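Long-range contact in P-granule scaffold (Caenorhabditis japonica, PDB 5W4A), which probably serves as a scaffold on which germ-granule (P-granule) proteins assemble, a process tied to mRNA repression in the germ line: residues N153-L163 against F175-T186. Residues are numbered along the deposited sequence; the frame is centred on the assembly and turned at random.
With EDO (1,2-ethanediol), chain T; EDO (1,2-ethanediol), chain Q.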
# COMPACT_ATOMS: atom_id res chain seq x y z
N ASN C 153 -14.38 12.96 1.43
CA ASN C 153 -14.30 11.88 2.41
C ASN C 153 -13.94 10.53 1.78
O ASN C 153 -13.21 9.75 2.39
CB ASN C 153 -15.62 11.73 3.17
CG ASN C 153 -15.76 12.73 4.28
OD1 ASN C 153 -14.88 13.54 4.54
ND2 ASN C 153 -16.88 12.64 4.98
N TYR C 154 -14.48 10.21 0.61
CA TYR C 154 -14.25 8.87 0.07
C TYR C 154 -12.77 8.67 -0.27
O TYR C 154 -12.19 7.62 0.03
CB TYR C 154 -15.14 8.62 -1.15
CG TYR C 154 -15.05 7.23 -1.69
CD1 TYR C 154 -14.20 6.94 -2.76
CD2 TYR C 154 -15.80 6.19 -1.15
CE1 TYR C 154 -14.10 5.66 -3.26
CE2 TYR C 154 -15.71 4.91 -1.67
CZ TYR C 154 -14.86 4.65 -2.71
OH TYR C 154 -14.78 3.39 -3.24
N GLU C 155 -12.15 9.70 -0.85
CA GLU C 155 -10.73 9.66 -1.14
C GLU C 155 -9.93 9.58 0.15
O GLU C 155 -8.98 8.80 0.27
CB GLU C 155 -10.33 10.90 -1.95
CG GLU C 155 -8.86 10.92 -2.31
CD GLU C 155 -8.37 12.19 -3.00
OE1 GLU C 155 -9.10 13.21 -3.07
OE2 GLU C 155 -7.20 12.16 -3.45
N LYS C 156 -10.32 10.38 1.15
CA LYS C 156 -9.61 10.36 2.42
C LYS C 156 -9.69 8.98 3.05
O LYS C 156 -8.69 8.46 3.55
CB LYS C 156 -10.18 11.44 3.34
CG LYS C 156 -9.29 11.82 4.46
CD LYS C 156 -9.83 13.01 5.30
CE LYS C 156 -8.77 13.49 6.32
NZ LYS C 156 -9.16 14.65 7.24
N PHE C 157 -10.88 8.36 3.03
CA PHE C 157 -11.03 6.99 3.52
C PHE C 157 -10.14 6.01 2.74
O PHE C 157 -9.47 5.15 3.34
CB PHE C 157 -12.49 6.55 3.45
CG PHE C 157 -12.68 5.13 3.85
CD1 PHE C 157 -12.57 4.77 5.18
CD2 PHE C 157 -12.93 4.14 2.91
CE1 PHE C 157 -12.72 3.46 5.56
CE2 PHE C 157 -13.09 2.83 3.30
CZ PHE C 157 -12.98 2.50 4.63
N THR C 158 -10.10 6.14 1.42
CA THR C 158 -9.27 5.27 0.60
C THR C 158 -7.80 5.37 0.99
O THR C 158 -7.10 4.35 1.11
CB THR C 158 -9.47 5.62 -0.88
OG1 THR C 158 -10.84 5.41 -1.23
CG2 THR C 158 -8.60 4.78 -1.78
N GLU C 159 -7.32 6.59 1.20
CA GLU C 159 -5.90 6.77 1.54
C GLU C 159 -5.61 6.32 2.98
O GLU C 159 -4.60 5.64 3.23
CB GLU C 159 -5.46 8.22 1.31
CG GLU C 159 -5.57 8.66 -0.16
CD GLU C 159 -4.67 7.87 -1.13
OE1 GLU C 159 -3.79 7.10 -0.72
OE2 GLU C 159 -4.86 8.06 -2.36
N LEU C 160 -6.48 6.66 3.93
CA LEU C 160 -6.29 6.18 5.30
C LEU C 160 -6.34 4.66 5.39
O LEU C 160 -5.73 4.05 6.28
CB LEU C 160 -7.37 6.79 6.20
CG LEU C 160 -7.18 8.25 6.56
CD1 LEU C 160 -8.45 8.86 7.13
CD2 LEU C 160 -6.02 8.40 7.55
N SER C 161 -7.11 4.01 4.51
CA SER C 161 -7.19 2.56 4.51
C SER C 161 -5.82 1.93 4.30
O SER C 161 -5.60 0.79 4.73
CB SER C 161 -8.15 2.08 3.41
OG SER C 161 -9.52 2.32 3.74
N GLU C 162 -4.89 2.66 3.67
CA GLU C 162 -3.54 2.12 3.48
C GLU C 162 -2.85 1.86 4.81
O GLU C 162 -1.89 1.07 4.86
CB GLU C 162 -2.69 3.09 2.63
CG GLU C 162 -3.15 3.21 1.18
CD GLU C 162 -2.96 1.93 0.40
OE1 GLU C 162 -1.90 1.27 0.55
OE2 GLU C 162 -3.92 1.55 -0.30
N LEU C 163 -3.33 2.46 5.91
CA LEU C 163 -2.77 2.14 7.23
C LEU C 163 -2.88 0.65 7.55
O LEU C 163 -2.05 0.10 8.27
CB LEU C 163 -3.47 2.97 8.32
CG LEU C 163 -3.14 4.44 8.25
CD1 LEU C 163 -4.12 5.24 9.12
CD2 LEU C 163 -1.67 4.73 8.68
N PHE C 175 -9.85 6.91 12.92
CA PHE C 175 -10.13 8.00 11.97
C PHE C 175 -11.51 7.86 11.34
O PHE C 175 -12.22 8.85 11.17
CB PHE C 175 -9.06 8.07 10.86
CG PHE C 175 -7.74 8.68 11.29
CD1 PHE C 175 -7.67 10.00 11.75
CD2 PHE C 175 -6.53 7.96 11.19
CE1 PHE C 175 -6.46 10.60 12.13
CE2 PHE C 175 -5.31 8.56 11.56
CZ PHE C 175 -5.28 9.86 12.04
N THR C 176 -11.89 6.65 10.96
CA THR C 176 -13.20 6.44 10.36
C THR C 176 -14.30 6.88 11.32
O THR C 176 -15.25 7.57 10.92
CB THR C 176 -13.37 4.97 9.97
OG1 THR C 176 -12.49 4.67 8.87
CG2 THR C 176 -14.79 4.65 9.57
N LYS C 177 -14.18 6.51 12.60
CA LYS C 177 -15.19 6.88 13.59
C LYS C 177 -15.24 8.39 13.79
O LYS C 177 -16.33 8.99 13.78
CB LYS C 177 -14.89 6.18 14.93
CG LYS C 177 -15.12 4.66 14.97
CD LYS C 177 -16.60 4.30 15.04
CE LYS C 177 -17.22 4.76 16.35
NZ LYS C 177 -18.62 4.26 16.52
N ILE C 178 -14.07 9.04 13.98
CA ILE C 178 -14.05 10.45 14.35
C ILE C 178 -14.40 11.35 13.18
O ILE C 178 -15.04 12.40 13.37
CB ILE C 178 -12.67 10.81 14.95
CG1 ILE C 178 -12.47 10.04 16.25
CG2 ILE C 178 -12.52 12.33 15.13
CD1 ILE C 178 -13.41 10.45 17.37
N LEU C 179 -13.99 10.99 11.97
CA LEU C 179 -14.24 11.80 10.79
C LEU C 179 -15.53 11.44 10.08
O LEU C 179 -15.82 12.04 9.05
CB LEU C 179 -13.07 11.68 9.82
CG LEU C 179 -11.75 12.19 10.40
CD1 LEU C 179 -10.65 11.93 9.40
CD2 LEU C 179 -11.83 13.65 10.81
N GLY C 180 -16.26 10.44 10.57
CA GLY C 180 -17.53 10.09 9.95
C GLY C 180 -17.38 9.54 8.55
O GLY C 180 -18.16 9.88 7.66
N LEU C 181 -16.39 8.68 8.33
CA LEU C 181 -16.13 8.19 6.99
C LEU C 181 -16.95 6.96 6.62
O LEU C 181 -16.87 6.52 5.47
CB LEU C 181 -14.63 7.87 6.81
CG LEU C 181 -13.72 9.05 7.18
CD1 LEU C 181 -12.27 8.66 7.04
CD2 LEU C 181 -14.02 10.27 6.33
N GLU C 182 -17.69 6.36 7.56
CA GLU C 182 -18.52 5.21 7.24
C GLU C 182 -19.84 5.69 6.62
O GLU C 182 -20.58 6.45 7.25
CB GLU C 182 -18.76 4.35 8.49
CG GLU C 182 -19.51 3.06 8.15
CD GLU C 182 -19.77 2.17 9.36
OE1 GLU C 182 -19.33 2.52 10.48
OE2 GLU C 182 -20.41 1.12 9.17
N ASP C 183 -20.11 5.26 5.40
CA ASP C 183 -21.38 5.59 4.73
C ASP C 183 -21.75 4.39 3.87
O ASP C 183 -21.10 3.34 3.94
CB ASP C 183 -21.26 6.91 3.96
CG ASP C 183 -20.35 6.82 2.72
OD1 ASP C 183 -19.99 5.71 2.25
OD2 ASP C 183 -19.98 7.89 2.20
N GLU C 184 -22.81 4.52 3.07
CA GLU C 184 -23.27 3.36 2.30
C GLU C 184 -22.19 2.84 1.34
O GLU C 184 -22.13 1.63 1.07
CB GLU C 184 -24.56 3.71 1.55
CG GLU C 184 -24.39 4.78 0.48
CD GLU C 184 -25.71 5.21 -0.17
OE1 GLU C 184 -26.78 4.75 0.28
OE2 GLU C 184 -25.65 6.00 -1.14
N ASP C 185 -21.33 3.72 0.82
CA ASP C 185 -20.28 3.31 -0.12
C ASP C 185 -19.10 2.63 0.59
O ASP C 185 -18.48 1.74 0.00
CB ASP C 185 -19.78 4.52 -0.91
CG ASP C 185 -20.90 5.18 -1.72
OD1 ASP C 185 -21.69 4.42 -2.29
OD2 ASP C 185 -20.98 6.43 -1.74
N THR C 186 -18.80 3.01 1.82
CA THR C 186 -17.59 2.50 2.49
C THR C 186 -17.90 1.43 3.52
O THR C 186 -16.98 0.85 4.08
CB THR C 186 -16.85 3.64 3.18
OG1 THR C 186 -17.70 4.18 4.20
CG2 THR C 186 -16.42 4.75 2.19
C1 EDO T . -18.56 12.30 13.13
O1 EDO T . -18.91 13.67 12.92
C2 EDO T . -18.21 12.00 14.59
O2 EDO T . -17.36 13.00 15.19
C1 EDO Q . -13.99 16.02 13.11
O1 EDO Q . -15.21 15.51 12.55
C2 EDO Q . -14.26 16.68 14.46
O2 EDO Q . -14.41 15.69 15.48
O HOH W 1 -18.61 9.97 4.72
O HOH W 2 -14.88 14.34 7.92
O HOH W 3 -18.09 13.30 7.66
O HOH W 4 -16.08 1.46 -1.86
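T186, whose CB and CG2 lie against F157, has a hydroxyl gripped from two directions: OG1 donates to L181 O at 2.8 Å, in the carbonyl plane and on a lone pair, and accepts from D183 N. Threonine suits the place because, with chi1 at 63°, OG1 turns back into its own loop while CG2 points to the neighbouring helix. The flat ring of F157 can serve several neighbours: T186 CB sits over one face as a CH-pi contact, 4.2 Å from the centroid, and T176 OG1, bonded to A172 O, lies in plane at the edge. S161 OG stands over the rim of the opposite face, one turn on in the same helix, while donating to F157 O. T186 CG2 also meets Y154 CD2 at 3.7 Å.

Helices 153-160 and 169-179, consecutive in the chain, form an antiparallel hairpin, their segment pieces at 159°. The second stops in a Schellman motif, where G180 takes the positive phi (66°) that a residue without a side chain adopts easily. The loop from G180 packs on the first helix through L181, whose branched methyls serve two partners: CD1 lies 3.8 Å from L160 CD1, CD2 against the N153 amide. An Asx motif follows, D183 OD1 accepting from T186 N before helix 187-201, which also packs on F157.

At the exposed end, N153 ND2 donates to two waters; one donates to G180 O, the other probably to L179 O. A water likewise links Y154 OH to D185 O. The far end of the extended K156 chain, CE and NZ, crosses L179 CD1 at about a right angle, and NZ bonds A83 O. Deeper in, L160 CD2 meets F175 CD2 at 3.7 Å; the broad F175 ring also takes L163 CD1 at its edge and packs edge-to-face with F18 and F19.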